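Local coordinates for protein 2-dehydro-3-deoxy-D-arabinonate dehydratase (Sulfolobus solfataricus, PDB 2Q1C) that catalyses the metal-dependent dehydration of 2-dehydro-3-deoxy-D-arabinonate to 2,5-dioxopentanoate in a pentose oxidation pathway leading to 2-oxoglutarate, at residues W139-P144 with A257-R262; E145-L150 with G249-T254; T160-V165 with G186-G191. All coordinates share one frame; numbering follows the deposited sequence.

Contact 1: W139-P144 with A257-R262. With CA (calcium ion), chain B; 2KT (2-ketobutyric acid), chain C.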
ATOM      1  N   TRP A 139     -29.415 -30.180  14.495  1.00 39.65           N
ATOM      2  CA  TRP A 139     -29.108 -31.169  13.459  1.00 39.37           C
ATOM      3  C   TRP A 139     -28.328 -30.564  12.286  1.00 39.26           C
ATOM      4  O   TRP A 139     -28.915 -30.112  11.295  1.00 39.43           O
ATOM      5  CB  TRP A 139     -30.392 -31.868  12.981  1.00 39.23           C
ATOM      6  CG  TRP A 139     -30.180 -32.912  11.910  1.00 39.07           C
ATOM      7  CD1 TRP A 139     -29.212 -33.877  11.880  1.00 39.02           C
ATOM      8  CD2 TRP A 139     -30.972 -33.104  10.730  1.00 38.98           C
ATOM      9  NE1 TRP A 139     -29.343 -34.648  10.749  1.00 39.01           N
ATOM     10  CE2 TRP A 139     -30.417 -34.196  10.027  1.00 38.98           C
ATOM     11  CE3 TRP A 139     -32.094 -32.456  10.195  1.00 39.04           C
ATOM     12  CZ2 TRP A 139     -30.944 -34.657   8.815  1.00 39.12           C
ATOM     13  CZ3 TRP A 139     -32.619 -32.913   8.988  1.00 39.05           C
ATOM     14  CH2 TRP A 139     -32.042 -34.003   8.314  1.00 39.12           C
ATOM     15  N   THR A 140     -27.001 -30.568  12.408  1.00 38.87           N
ATOM     16  CA  THR A 140     -26.116 -30.019  11.382  1.00 38.44           C
ATOM     17  C   THR A 140     -25.278 -31.127  10.748  1.00 38.22           C
ATOM     18  O   THR A 140     -24.666 -31.928  11.454  1.00 38.28           O
ATOM     19  CB  THR A 140     -25.209 -28.913  11.966  1.00 38.44           C
ATOM     20  OG1 THR A 140     -26.026 -27.853  12.479  1.00 38.18           O
ATOM     21  CG2 THR A 140     -24.273 -28.348  10.905  1.00 38.37           C
ATOM     22  N   LEU A 141     -25.261 -31.168   9.417  1.00 37.89           N
ATOM     23  CA  LEU A 141     -24.535 -32.202   8.679  1.00 37.60           C
ATOM     24  C   LEU A 141     -23.465 -31.622   7.756  1.00 37.32           C
ATOM     25  O   LEU A 141     -23.628 -30.515   7.239  1.00 37.34           O
ATOM     26  CB  LEU A 141     -25.504 -33.062   7.856  1.00 37.64           C
ATOM     27  CG  LEU A 141     -26.494 -33.985   8.575  1.00 37.88           C
ATOM     28  CD1 LEU A 141     -27.398 -34.664   7.558  1.00 38.03           C
ATOM     29  CD2 LEU A 141     -25.784 -35.025   9.437  1.00 37.76           C
ATOM     30  N   PRO A 142     -22.357 -32.364   7.557  1.00 37.05           N
ATOM     31  CA  PRO A 142     -21.388 -31.973   6.541  1.00 36.86           C
ATOM     32  C   PRO A 142     -21.807 -32.483   5.163  1.00 36.70           C
ATOM     33  O   PRO A 142     -22.344 -33.589   5.046  1.00 36.79           O
ATOM     34  CB  PRO A 142     -20.103 -32.661   7.002  1.00 36.85           C
ATOM     35  CG  PRO A 142     -20.563 -33.876   7.738  1.00 36.83           C
ATOM     36  CD  PRO A 142     -21.943 -33.585   8.277  1.00 37.01           C
ATOM     37  N   GLU A 143     -21.575 -31.678   4.132  1.00 36.37           N
ATOM     38  CA  GLU A 143     -21.903 -32.081   2.770  1.00 36.02           C
ATOM     39  C   GLU A 143     -20.637 -32.176   1.915  1.00 35.76           C
ATOM     40  O   GLU A 143     -20.134 -31.161   1.424  1.00 35.76           O
ATOM     41  CB  GLU A 143     -22.950 -31.144   2.157  1.00 35.98           C
ATOM     42  CG  GLU A 143     -24.298 -31.166   2.887  1.00 36.06           C
ATOM     43  CD  GLU A 143     -25.384 -30.347   2.197  1.00 36.22           C
ATOM     44  OE1 GLU A 143     -26.504 -30.263   2.746  1.00 36.56           O
ATOM     45  OE2 GLU A 143     -25.130 -29.786   1.108  1.00 36.39           O
ATOM     46  N   PRO A 144     -20.101 -33.405   1.763  1.00 35.50           N
ATOM     47  CA  PRO A 144     -18.889 -33.673   0.984  1.00 35.25           C
ATOM     48  C   PRO A 144     -19.110 -33.422  -0.504  1.00 35.03           C
ATOM     49  O   PRO A 144     -19.973 -34.053  -1.120  1.00 35.02           O
ATOM     50  CB  PRO A 144     -18.621 -35.160   1.251  1.00 35.21           C
ATOM     51  CG  PRO A 144     -19.933 -35.727   1.637  1.00 35.29           C
ATOM     52  CD  PRO A 144     -20.651 -34.634   2.362  1.00 35.46           C
ATOM     53  N   ALA A 257     -24.034 -35.953  -2.518  1.00 38.87           N
ATOM     54  CA  ALA A 257     -24.837 -37.159  -2.701  1.00 39.35           C
ATOM     55  C   ALA A 257     -24.811 -38.046  -1.457  1.00 39.70           C
ATOM     56  O   ALA A 257     -25.607 -38.981  -1.340  1.00 39.84           O
ATOM     57  CB  ALA A 257     -24.369 -37.932  -3.916  1.00 39.26           C
ATOM     58  N   ILE A 258     -23.893 -37.748  -0.538  1.00 40.06           N
ATOM     59  CA  ILE A 258     -23.781 -38.473   0.726  1.00 40.42           C
ATOM     60  C   ILE A 258     -24.504 -37.707   1.834  1.00 40.79           C
ATOM     61  O   ILE A 258     -24.040 -36.655   2.284  1.00 40.80           O
ATOM     62  CB  ILE A 258     -22.302 -38.722   1.116  1.00 40.35           C
ATOM     63  CG1 ILE A 258     -21.551 -39.406  -0.031  1.00 40.26           C
ATOM     64  CG2 ILE A 258     -22.218 -39.561   2.389  1.00 40.24           C
ATOM     65  CD1 ILE A 258     -20.050 -39.179  -0.021  1.00 40.15           C
ATOM     66  N   VAL A 259     -25.648 -38.235   2.259  1.00 41.30           N
ATOM     67  CA  VAL A 259     -26.465 -37.590   3.286  1.00 41.90           C
ATOM     68  C   VAL A 259     -26.699 -38.529   4.474  1.00 42.45           C
ATOM     69  O   VAL A 259     -27.495 -39.469   4.378  1.00 42.56           O
ATOM     70  CB  VAL A 259     -27.827 -37.092   2.721  1.00 41.85           C
ATOM     71  CG1 VAL A 259     -28.636 -36.384   3.805  1.00 41.67           C
ATOM     72  CG2 VAL A 259     -27.616 -36.164   1.527  1.00 41.74           C
ATOM     73  N   PRO A 260     -25.983 -38.293   5.591  1.00 42.95           N
ATOM     74  CA  PRO A 260     -26.223 -39.000   6.851  1.00 43.37           C
ATOM     75  C   PRO A 260     -27.636 -38.780   7.398  1.00 43.81           C
ATOM     76  O   PRO A 260     -28.308 -37.818   7.018  1.00 43.83           O
ATOM     77  CB  PRO A 260     -25.181 -38.392   7.800  1.00 43.36           C
ATOM     78  CG  PRO A 260     -24.115 -37.867   6.904  1.00 43.12           C
ATOM     79  CD  PRO A 260     -24.850 -37.356   5.706  1.00 43.01           C
ATOM     80  N   GLY A 261     -28.067 -39.671   8.290  1.00 44.31           N
ATOM     81  CA  GLY A 261     -29.431 -39.665   8.812  1.00 44.90           C
ATOM     82  C   GLY A 261     -29.733 -38.587   9.835  1.00 45.39           C
ATOM     83  O   GLY A 261     -28.872 -37.768  10.173  1.00 45.36           O
ATOM     84  N   ARG A 262     -30.975 -38.601  10.321  1.00 45.92           N
ATOM     85  CA  ARG A 262     -31.467 -37.657  11.327  1.00 46.47           C
ATOM     86  C   ARG A 262     -30.750 -37.790  12.667  1.00 46.73           C
ATOM     87  O   ARG A 262     -30.645 -36.817  13.419  1.00 46.81           O
ATOM     88  CB  ARG A 262     -32.975 -37.837  11.525  1.00 46.52           C
ATOM     89  CG  ARG A 262     -33.836 -36.798  10.813  1.00 47.22           C
ATOM     90  CD  ARG A 262     -34.410 -35.752  11.782  1.00 48.39           C
ATOM     91  NE  ARG A 262     -33.449 -35.316  12.800  1.00 48.96           N
ATOM     92  CZ  ARG A 262     -33.643 -34.303  13.644  1.00 49.27           C
ATOM     93  NH1 ARG A 262     -32.705 -33.995  14.531  1.00 49.21           N
ATOM     94  NH2 ARG A 262     -34.765 -33.593  13.602  1.00 49.36           N
TER
HETATM   95 CA    CA B 294     -24.591 -28.509  -0.666  1.00 37.26          CA
HETATM   96  C4  2KT C 295     -29.308 -27.736  -0.794  1.00 40.00           C
HETATM   97  C3  2KT C 295     -28.881 -28.457  -1.764  1.00 40.37           C
HETATM   98  C2  2KT C 295     -27.688 -28.832  -1.590  1.00 40.51           C
HETATM   99  O3  2KT C 295     -26.947 -28.200  -0.845  1.00 40.56           O
HETATM  100  C   2KT C 295     -27.212 -29.917  -2.222  1.00 40.51           C
HETATM  101  OXT 2KT C 295     -27.949 -30.572  -2.991  1.00 40.73           O
HETATM  102  O   2KT C 295     -26.021 -30.260  -2.029  1.00 40.36           O
HETATM  103  O   HOH W   1     -24.950 -34.548   3.860  1.00 29.52           O
HETATM  104  O   HOH W   2     -21.104 -36.141  -2.778  1.00 39.29           O
HETATM  105  O   HOH W   3     -23.922 -27.580  -2.836  1.00 35.36           O
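Trp139 and Arg262 form a flat stack at one end of this contact: the guanidinium lies over one face of the indole with the two planes only 14° apart. The charge is off-centre, Arg262 CZ sitting 4.5 Å from the centroid of the Trp139 five-membered ring, which is a cation-pi contact. Farther back in the bent arginine chain, CG rides over the six-membered ring as a CH-pi partner, so both rings of the indole are used. CB of Trp139 points toward 257-262, and the first torsion, with CG trans to the backbone N, lays the indole where NE1 donates to Gly261 O at 3.2 Å. That bond is bent, with an N-H...O angle of 139°, and the acceptor lies somewhat out of the ring plane.

The segments run antiparallel without being paired strands. Their end-to-end directions differ by 174°, yet the CA atoms of Pro144 and Ile258 are still 6.9 Å apart, and water takes the place of direct backbone bonds. One water donates to both Pro142 O and Ile258 O; another links Pro144 O to Ala257 N. Within the FAH-family domain, the 139-144 loop leads into strand 144-150 and brings Glu143 to the metal, its OE2 binding the calcium ion at 2.2 Å.

Apolar packing fills the rest. CG of the Pro144 ring meets Ile258 CD1 at 3.8 Å, the side chains crossing at about a right angle, with Leu210 of strand 207-214 touching both. Leu141 slides past Pro260 in the opposite direction, CD2 lying 3.8 Å from the proline CB.

Contact 2: E145-L150 with G249-T254. With CA (calcium ion), chain B.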
ATOM      1  N   GLU A 145     -18.342 -32.495  -1.069  1.00 34.80           N
ATOM      2  CA  GLU A 145     -18.566 -32.058  -2.447  1.00 34.67           C
ATOM      3  C   GLU A 145     -17.280 -31.823  -3.232  1.00 34.57           C
ATOM      4  O   GLU A 145     -16.251 -31.448  -2.666  1.00 34.65           O
ATOM      5  CB  GLU A 145     -19.414 -30.783  -2.470  1.00 34.56           C
ATOM      6  CG  GLU A 145     -20.780 -30.930  -1.820  1.00 34.53           C
ATOM      7  CD  GLU A 145     -21.622 -29.673  -1.887  1.00 34.66           C
ATOM      8  OE1 GLU A 145     -22.473 -29.488  -0.992  1.00 34.38           O
ATOM      9  OE2 GLU A 145     -21.451 -28.875  -2.835  1.00 34.84           O
ATOM     10  N   LEU A 146     -17.353 -32.058  -4.539  1.00 34.46           N
ATOM     11  CA  LEU A 146     -16.301 -31.653  -5.461  1.00 34.39           C
ATOM     12  C   LEU A 146     -16.512 -30.183  -5.794  1.00 34.41           C
ATOM     13  O   LEU A 146     -17.617 -29.775  -6.152  1.00 34.44           O
ATOM     14  CB  LEU A 146     -16.334 -32.501  -6.738  1.00 34.42           C
ATOM     15  CG  LEU A 146     -15.386 -32.140  -7.891  1.00 34.32           C
ATOM     16  CD1 LEU A 146     -13.924 -32.393  -7.527  1.00 34.23           C
ATOM     17  CD2 LEU A 146     -15.766 -32.914  -9.139  1.00 34.26           C
ATOM     18  N   ALA A 147     -15.452 -29.393  -5.664  1.00 34.41           N
ATOM     19  CA  ALA A 147     -15.537 -27.959  -5.897  1.00 34.54           C
ATOM     20  C   ALA A 147     -14.557 -27.502  -6.973  1.00 34.64           C
ATOM     21  O   ALA A 147     -13.441 -28.017  -7.066  1.00 34.71           O
ATOM     22  CB  ALA A 147     -15.309 -27.200  -4.604  1.00 34.41           C
ATOM     23  N   VAL A 148     -14.987 -26.538  -7.784  1.00 34.72           N
ATOM     24  CA  VAL A 148     -14.134 -25.971  -8.830  1.00 34.82           C
ATOM     25  C   VAL A 148     -13.717 -24.534  -8.523  1.00 34.97           C
ATOM     26  O   VAL A 148     -14.509 -23.744  -7.999  1.00 34.95           O
ATOM     27  CB  VAL A 148     -14.793 -26.033 -10.238  1.00 34.81           C
ATOM     28  CG1 VAL A 148     -14.725 -27.441 -10.796  1.00 34.75           C
ATOM     29  CG2 VAL A 148     -16.239 -25.520 -10.207  1.00 34.66           C
ATOM     30  N   VAL A 149     -12.465 -24.214  -8.847  1.00 35.06           N
ATOM     31  CA  VAL A 149     -11.969 -22.838  -8.789  1.00 35.16           C
ATOM     32  C   VAL A 149     -12.118 -22.203 -10.176  1.00 35.23           C
ATOM     33  O   VAL A 149     -11.681 -22.768 -11.183  1.00 35.13           O
ATOM     34  CB  VAL A 149     -10.497 -22.768  -8.301  1.00 35.13           C
ATOM     35  CG1 VAL A 149     -10.039 -21.322  -8.165  1.00 34.97           C
ATOM     36  CG2 VAL A 149     -10.342 -23.487  -6.971  1.00 35.19           C
ATOM     37  N   LEU A 150     -12.747 -21.031 -10.211  1.00 35.34           N
ATOM     38  CA  LEU A 150     -13.109 -20.361 -11.458  1.00 35.49           C
ATOM     39  C   LEU A 150     -12.384 -19.032 -11.632  1.00 35.65           C
ATOM     40  O   LEU A 150     -11.977 -18.406 -10.651  1.00 35.68           O
ATOM     41  CB  LEU A 150     -14.621 -20.111 -11.482  1.00 35.42           C
ATOM     42  CG  LEU A 150     -15.627 -21.148 -12.006  1.00 35.35           C
ATOM     43  CD1 LEU A 150     -15.107 -22.587 -12.042  1.00 35.05           C
ATOM     44  CD2 LEU A 150     -16.923 -21.056 -11.205  1.00 34.84           C
ATOM     45  N   GLY A 249     -10.887 -16.443  -8.878  1.00 33.82           N
ATOM     46  CA  GLY A 249     -10.656 -17.280  -7.707  1.00 33.66           C
ATOM     47  C   GLY A 249     -11.922 -17.660  -6.967  1.00 33.56           C
ATOM     48  O   GLY A 249     -11.865 -18.122  -5.828  1.00 33.68           O
ATOM     49  N   THR A 250     -13.067 -17.461  -7.615  1.00 33.43           N
ATOM     50  CA  THR A 250     -14.357 -17.884  -7.080  1.00 33.28           C
ATOM     51  C   THR A 250     -14.402 -19.412  -7.033  1.00 33.33           C
ATOM     52  O   THR A 250     -13.967 -20.083  -7.974  1.00 33.31           O
ATOM     53  CB  THR A 250     -15.531 -17.324  -7.934  1.00 33.20           C
ATOM     54  OG1 THR A 250     -15.506 -15.893  -7.895  1.00 33.23           O
ATOM     55  CG2 THR A 250     -16.885 -17.804  -7.425  1.00 32.86           C
ATOM     56  N   ILE A 251     -14.902 -19.953  -5.925  1.00 33.36           N
ATOM     57  CA  ILE A 251     -15.114 -21.390  -5.810  1.00 33.40           C
ATOM     58  C   ILE A 251     -16.596 -21.722  -5.956  1.00 33.47           C
ATOM     59  O   ILE A 251     -17.449 -21.114  -5.304  1.00 33.34           O
ATOM     60  CB  ILE A 251     -14.550 -21.971  -4.486  1.00 33.34           C
ATOM     61  CG1 ILE A 251     -13.021 -21.897  -4.475  1.00 33.45           C
ATOM     62  CG2 ILE A 251     -14.988 -23.422  -4.306  1.00 33.42           C
ATOM     63  CD1 ILE A 251     -12.370 -22.286  -3.146  1.00 33.41           C
ATOM     64  N   LEU A 252     -16.886 -22.677  -6.836  1.00 33.67           N
ATOM     65  CA  LEU A 252     -18.223 -23.245  -6.955  1.00 33.91           C
ATOM     66  C   LEU A 252     -18.205 -24.686  -6.463  1.00 34.12           C
ATOM     67  O   LEU A 252     -17.396 -25.501  -6.921  1.00 34.10           O
ATOM     68  CB  LEU A 252     -18.729 -23.176  -8.403  1.00 33.84           C
ATOM     69  CG  LEU A 252     -20.113 -23.768  -8.707  1.00 33.80           C
ATOM     70  CD1 LEU A 252     -21.231 -23.009  -7.996  1.00 33.60           C
ATOM     71  CD2 LEU A 252     -20.362 -23.804 -10.205  1.00 33.87           C
ATOM     72  N   THR A 253     -19.096 -24.990  -5.525  1.00 34.33           N
ATOM     73  CA  THR A 253     -19.219 -26.343  -4.989  1.00 34.59           C
ATOM     74  C   THR A 253     -20.433 -27.055  -5.607  1.00 34.85           C
ATOM     75  O   THR A 253     -21.542 -26.511  -5.623  1.00 34.85           O
ATOM     76  CB  THR A 253     -19.214 -26.352  -3.434  1.00 34.48           C
ATOM     77  OG1 THR A 253     -19.237 -27.699  -2.955  1.00 34.85           O
ATOM     78  CG2 THR A 253     -20.387 -25.580  -2.853  1.00 34.29           C
ATOM     79  N   THR A 254     -20.205 -28.264  -6.119  1.00 35.14           N
ATOM     80  CA  THR A 254     -21.115 -28.887  -7.095  1.00 35.51           C
ATOM     81  C   THR A 254     -22.294 -29.710  -6.558  1.00 35.87           C
ATOM     82  O   THR A 254     -23.008 -30.346  -7.339  1.00 35.98           O
ATOM     83  CB  THR A 254     -20.338 -29.754  -8.112  1.00 35.43           C
ATOM     84  OG1 THR A 254     -19.620 -30.777  -7.414  1.00 35.46           O
ATOM     85  CG2 THR A 254     -19.365 -28.902  -8.920  1.00 35.36           C
TER
HETATM   86 CA    CA B 294     -24.591 -28.509  -0.666  1.00 37.26          CA
HETATM   87  O   HOH W   3     -23.922 -27.580  -2.836  1.00 35.36           O
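Glu145 and Thr253 meet beside the metal: Thr253 OG1 donates to Glu145 OE2 at 2.5 Å, coming from above the carboxylate plane by 54°. The other oxygen, OE1, binds the calcium ion at 2.4 Å. OE2 also accepts from a water that is itself a metal ligand, and from Gly255 N, just after 249-254. With its OG1 anti to the backbone N (chi1 -176°), Thr253 directs the hydroxyl at the carboxylate. A valine here, lacking the hydroxyl, would probably leave the Glu145 carboxylate freer to turn, with one donor to OE2 lost.

Antiparallel strand pairing sets this geometry. Val148 and Leu252 form a hydrogen-bonded pair, with Val148 N to Leu252 O at 2.8 Å and an N-H...O angle of 161°. Next to the site, Leu146 O is gripped twice by Thr254, through N and through OG1, the latter at 2.6 Å. At the far end Gly249 and Thr250 both face Leu150, a G1 beta bulge in which Gly249 N donates to Leu150 O at 2.9 Å. Ala147 CB packs on Ile251 CG2 on one face; on the other, Val148 CG2 lies 3.9 Å from Leu252 CB, and Ile237 of helix 233-241 touches Leu252.

The chemistry points to a division of labour within one carboxylate: OE1 binds the metal, while the three donors to OE2 (Thr253 OG1, Gly255 N and the water) are likely to fix the group's rotation.

Contact 3: T160-V165 with G186-G191. With CA (calcium ion), chain B.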
ATOM      1  N   THR A 160     -10.952 -28.904  -5.961  1.00 32.98           N
ATOM      2  CA  THR A 160     -10.660 -29.121  -4.544  1.00 32.78           C
ATOM      3  C   THR A 160     -11.811 -29.858  -3.849  1.00 32.71           C
ATOM      4  O   THR A 160     -12.899 -30.000  -4.412  1.00 32.66           O
ATOM      5  CB  THR A 160     -10.332 -27.786  -3.807  1.00 32.81           C
ATOM      6  OG1 THR A 160      -9.820 -28.066  -2.496  1.00 32.68           O
ATOM      7  CG2 THR A 160     -11.566 -26.890  -3.693  1.00 32.62           C
ATOM      8  N   ILE A 161     -11.551 -30.338  -2.635  1.00 32.59           N
ATOM      9  CA  ILE A 161     -12.580 -30.907  -1.770  1.00 32.44           C
ATOM     10  C   ILE A 161     -13.219 -29.769  -0.980  1.00 32.40           C
ATOM     11  O   ILE A 161     -12.505 -28.939  -0.416  1.00 32.42           O
ATOM     12  CB  ILE A 161     -11.970 -31.913  -0.766  1.00 32.45           C
ATOM     13  CG1 ILE A 161     -11.170 -32.999  -1.493  1.00 32.40           C
ATOM     14  CG2 ILE A 161     -13.056 -32.523   0.114  1.00 32.52           C
ATOM     15  CD1 ILE A 161     -10.092 -33.641  -0.642  1.00 32.48           C
ATOM     16  N   MET A 162     -14.549 -29.726  -0.931  1.00 32.27           N
ATOM     17  CA  MET A 162     -15.238 -28.732  -0.102  1.00 32.22           C
ATOM     18  C   MET A 162     -16.306 -29.340   0.801  1.00 32.23           C
ATOM     19  O   MET A 162     -17.065 -30.218   0.384  1.00 32.23           O
ATOM     20  CB  MET A 162     -15.829 -27.596  -0.950  1.00 32.29           C
ATOM     21  CG  MET A 162     -16.605 -26.546  -0.140  1.00 32.14           C
ATOM     22  SD  MET A 162     -16.821 -24.946  -0.937  1.00 32.13           S
ATOM     23  CE  MET A 162     -15.191 -24.229  -0.752  1.00 31.85           C
ATOM     24  N   ASP A 163     -16.347 -28.857   2.042  1.00 32.27           N
ATOM     25  CA  ASP A 163     -17.398 -29.202   2.988  1.00 32.40           C
ATOM     26  C   ASP A 163     -18.387 -28.043   3.081  1.00 32.43           C
ATOM     27  O   ASP A 163     -18.074 -26.984   3.632  1.00 32.42           O
ATOM     28  CB  ASP A 163     -16.798 -29.515   4.366  1.00 32.52           C
ATOM     29  CG  ASP A 163     -17.804 -30.147   5.334  1.00 33.03           C
ATOM     30  OD1 ASP A 163     -19.033 -30.033   5.128  1.00 33.17           O
ATOM     31  OD2 ASP A 163     -17.353 -30.760   6.326  1.00 33.81           O
ATOM     32  N   ASP A 164     -19.576 -28.250   2.520  1.00 32.49           N
ATOM     33  CA  ASP A 164     -20.686 -27.319   2.674  1.00 32.56           C
ATOM     34  C   ASP A 164     -21.441 -27.695   3.950  1.00 32.72           C
ATOM     35  O   ASP A 164     -22.326 -28.553   3.935  1.00 32.79           O
ATOM     36  CB  ASP A 164     -21.589 -27.353   1.430  1.00 32.44           C
ATOM     37  CG  ASP A 164     -22.904 -26.599   1.619  1.00 32.37           C
ATOM     38  OD1 ASP A 164     -22.997 -25.710   2.491  1.00 32.38           O
ATOM     39  OD2 ASP A 164     -23.863 -26.908   0.883  1.00 32.16           O
ATOM     40  N   VAL A 165     -21.069 -27.061   5.057  1.00 32.96           N
ATOM     41  CA  VAL A 165     -21.656 -27.375   6.358  1.00 33.22           C
ATOM     42  C   VAL A 165     -23.049 -26.753   6.434  1.00 33.51           C
ATOM     43  O   VAL A 165     -23.200 -25.538   6.308  1.00 33.56           O
ATOM     44  CB  VAL A 165     -20.749 -26.895   7.526  1.00 33.22           C
ATOM     45  CG1 VAL A 165     -21.251 -27.421   8.858  1.00 33.04           C
ATOM     46  CG2 VAL A 165     -19.301 -27.339   7.300  1.00 33.10           C
ATOM     47  N   GLY A 186     -17.327 -20.303  10.079  1.00 31.55           N
ATOM     48  CA  GLY A 186     -16.895 -21.697  10.020  1.00 31.42           C
ATOM     49  C   GLY A 186     -17.890 -22.612   9.324  1.00 31.36           C
ATOM     50  O   GLY A 186     -17.960 -23.806   9.625  1.00 31.42           O
ATOM     51  N   CYS A 187     -18.651 -22.053   8.384  1.00 31.17           N
ATOM     52  CA  CYS A 187     -19.678 -22.801   7.663  1.00 30.94           C
ATOM     53  C   CYS A 187     -19.120 -23.545   6.454  1.00 30.89           C
ATOM     54  O   CYS A 187     -19.844 -24.290   5.788  1.00 30.91           O
ATOM     55  CB  CYS A 187     -20.791 -21.857   7.205  1.00 31.00           C
ATOM     56  SG  CYS A 187     -20.321 -20.739   5.848  1.00 30.77           S
ATOM     57  N   CYS A 188     -17.835 -23.344   6.172  1.00 30.71           N
ATOM     58  CA  CYS A 188     -17.247 -23.815   4.926  1.00 30.73           C
ATOM     59  C   CYS A 188     -15.783 -24.223   5.088  1.00 30.88           C
ATOM     60  O   CYS A 188     -14.992 -23.493   5.690  1.00 31.01           O
ATOM     61  CB  CYS A 188     -17.374 -22.717   3.867  1.00 30.61           C
ATOM     62  SG  CYS A 188     -17.000 -23.237   2.197  1.00 30.47           S
ATOM     63  N   ALA A 189     -15.430 -25.387   4.548  1.00 30.96           N
ATOM     64  CA  ALA A 189     -14.045 -25.862   4.572  1.00 31.17           C
ATOM     65  C   ALA A 189     -13.616 -26.428   3.225  1.00 31.41           C
ATOM     66  O   ALA A 189     -14.400 -27.101   2.551  1.00 31.47           O
ATOM     67  CB  ALA A 189     -13.855 -26.896   5.660  1.00 31.13           C
ATOM     68  N   PHE A 190     -12.370 -26.155   2.838  1.00 31.66           N
ATOM     69  CA  PHE A 190     -11.819 -26.679   1.585  1.00 31.94           C
ATOM     70  C   PHE A 190     -10.313 -26.911   1.639  1.00 32.30           C
ATOM     71  O   PHE A 190      -9.612 -26.334   2.470  1.00 32.29           O
ATOM     72  CB  PHE A 190     -12.197 -25.793   0.387  1.00 31.85           C
ATOM     73  CG  PHE A 190     -11.570 -24.428   0.405  1.00 31.56           C
ATOM     74  CD1 PHE A 190     -10.460 -24.151  -0.387  1.00 31.31           C
ATOM     75  CD2 PHE A 190     -12.098 -23.412   1.201  1.00 31.32           C
ATOM     76  CE1 PHE A 190      -9.876 -22.890  -0.379  1.00 31.42           C
ATOM     77  CE2 PHE A 190     -11.521 -22.149   1.218  1.00 31.28           C
ATOM     78  CZ  PHE A 190     -10.407 -21.887   0.426  1.00 31.53           C
ATOM     79  N   GLY A 191      -9.831 -27.761   0.736  1.00 32.89           N
ATOM     80  CA  GLY A 191      -8.424 -28.146   0.681  1.00 33.66           C
ATOM     81  C   GLY A 191      -8.257 -29.654   0.559  1.00 34.29           C
ATOM     82  O   GLY A 191      -9.145 -30.337   0.046  1.00 34.34           O
TER
HETATM   83 CA    CA B 294     -24.591 -28.509  -0.666  1.00 37.26          CA
HETATM   84  O   HOH W   3     -23.922 -27.580  -2.836  1.00 35.36           O
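Asp163 N donates to Ala189 O at 2.7 Å and nearly straight (170°), and Ala189 N returns a bond to Asp163 O, making this a hydrogen-bonded pair of two antiparallel strands. Gly191 N to Ile161 O, at 3.1 Å, continues the ladder on one side. In the other direction, Val165 N donates to Cys187 O at 3.1 Å, more bent at 142°.

Asp164 stands on the opposite face from Asp163. Its CG, anti to the backbone N, carries OD2 to the calcium ion at 2.3 Å. Lys182 also donates to OD2, and Lys118 makes a salt bridge to OD1 while hydrogen-bonding Cys187 O, so it ties both segments together.

Sulfur and aromatic packing occupies the same face as Asp164. Met162 SD lies 3.6 Å from Cys188 SG, and the methionine bends at chi3 (-76°) to bring CE within 3.6 Å of Phe190 CB. Ile251 of strand 250-253 borders both Met162 and Phe190.

Two lysines against one buried, metal-bound aspartate would be expected to polarise the carboxylate: OD2 is shared by the metal and Lys182, while Lys118 holds OD1.

Overall arrangement
The three contacts meet at one calcium ion: contact 1 supplies Glu143, contact 2 Glu145 and contact 3 Asp164, all sharing the metal-bound water, with 2-ketobutyric acid completing the coordination. Contacts 2 and 3 are neighbours in a sheet, their centres about 10 Å apart, because strands 144-150 and 156-164 pair directly; Glu145 O to Met162 N, 3.0 Å, is a probable bond of that pairing. Ile251 CG2 against Met162 CE, 3.6 Å, continues the packing between them. Contact 1 lies about 13 Å from contact 3 and about 19 Å from contact 2, centre to centre, and its 139-144 segment runs straight into strand 144-150. Ile81, Lys182 and Thr256 hydrogen-bond the bound ligand.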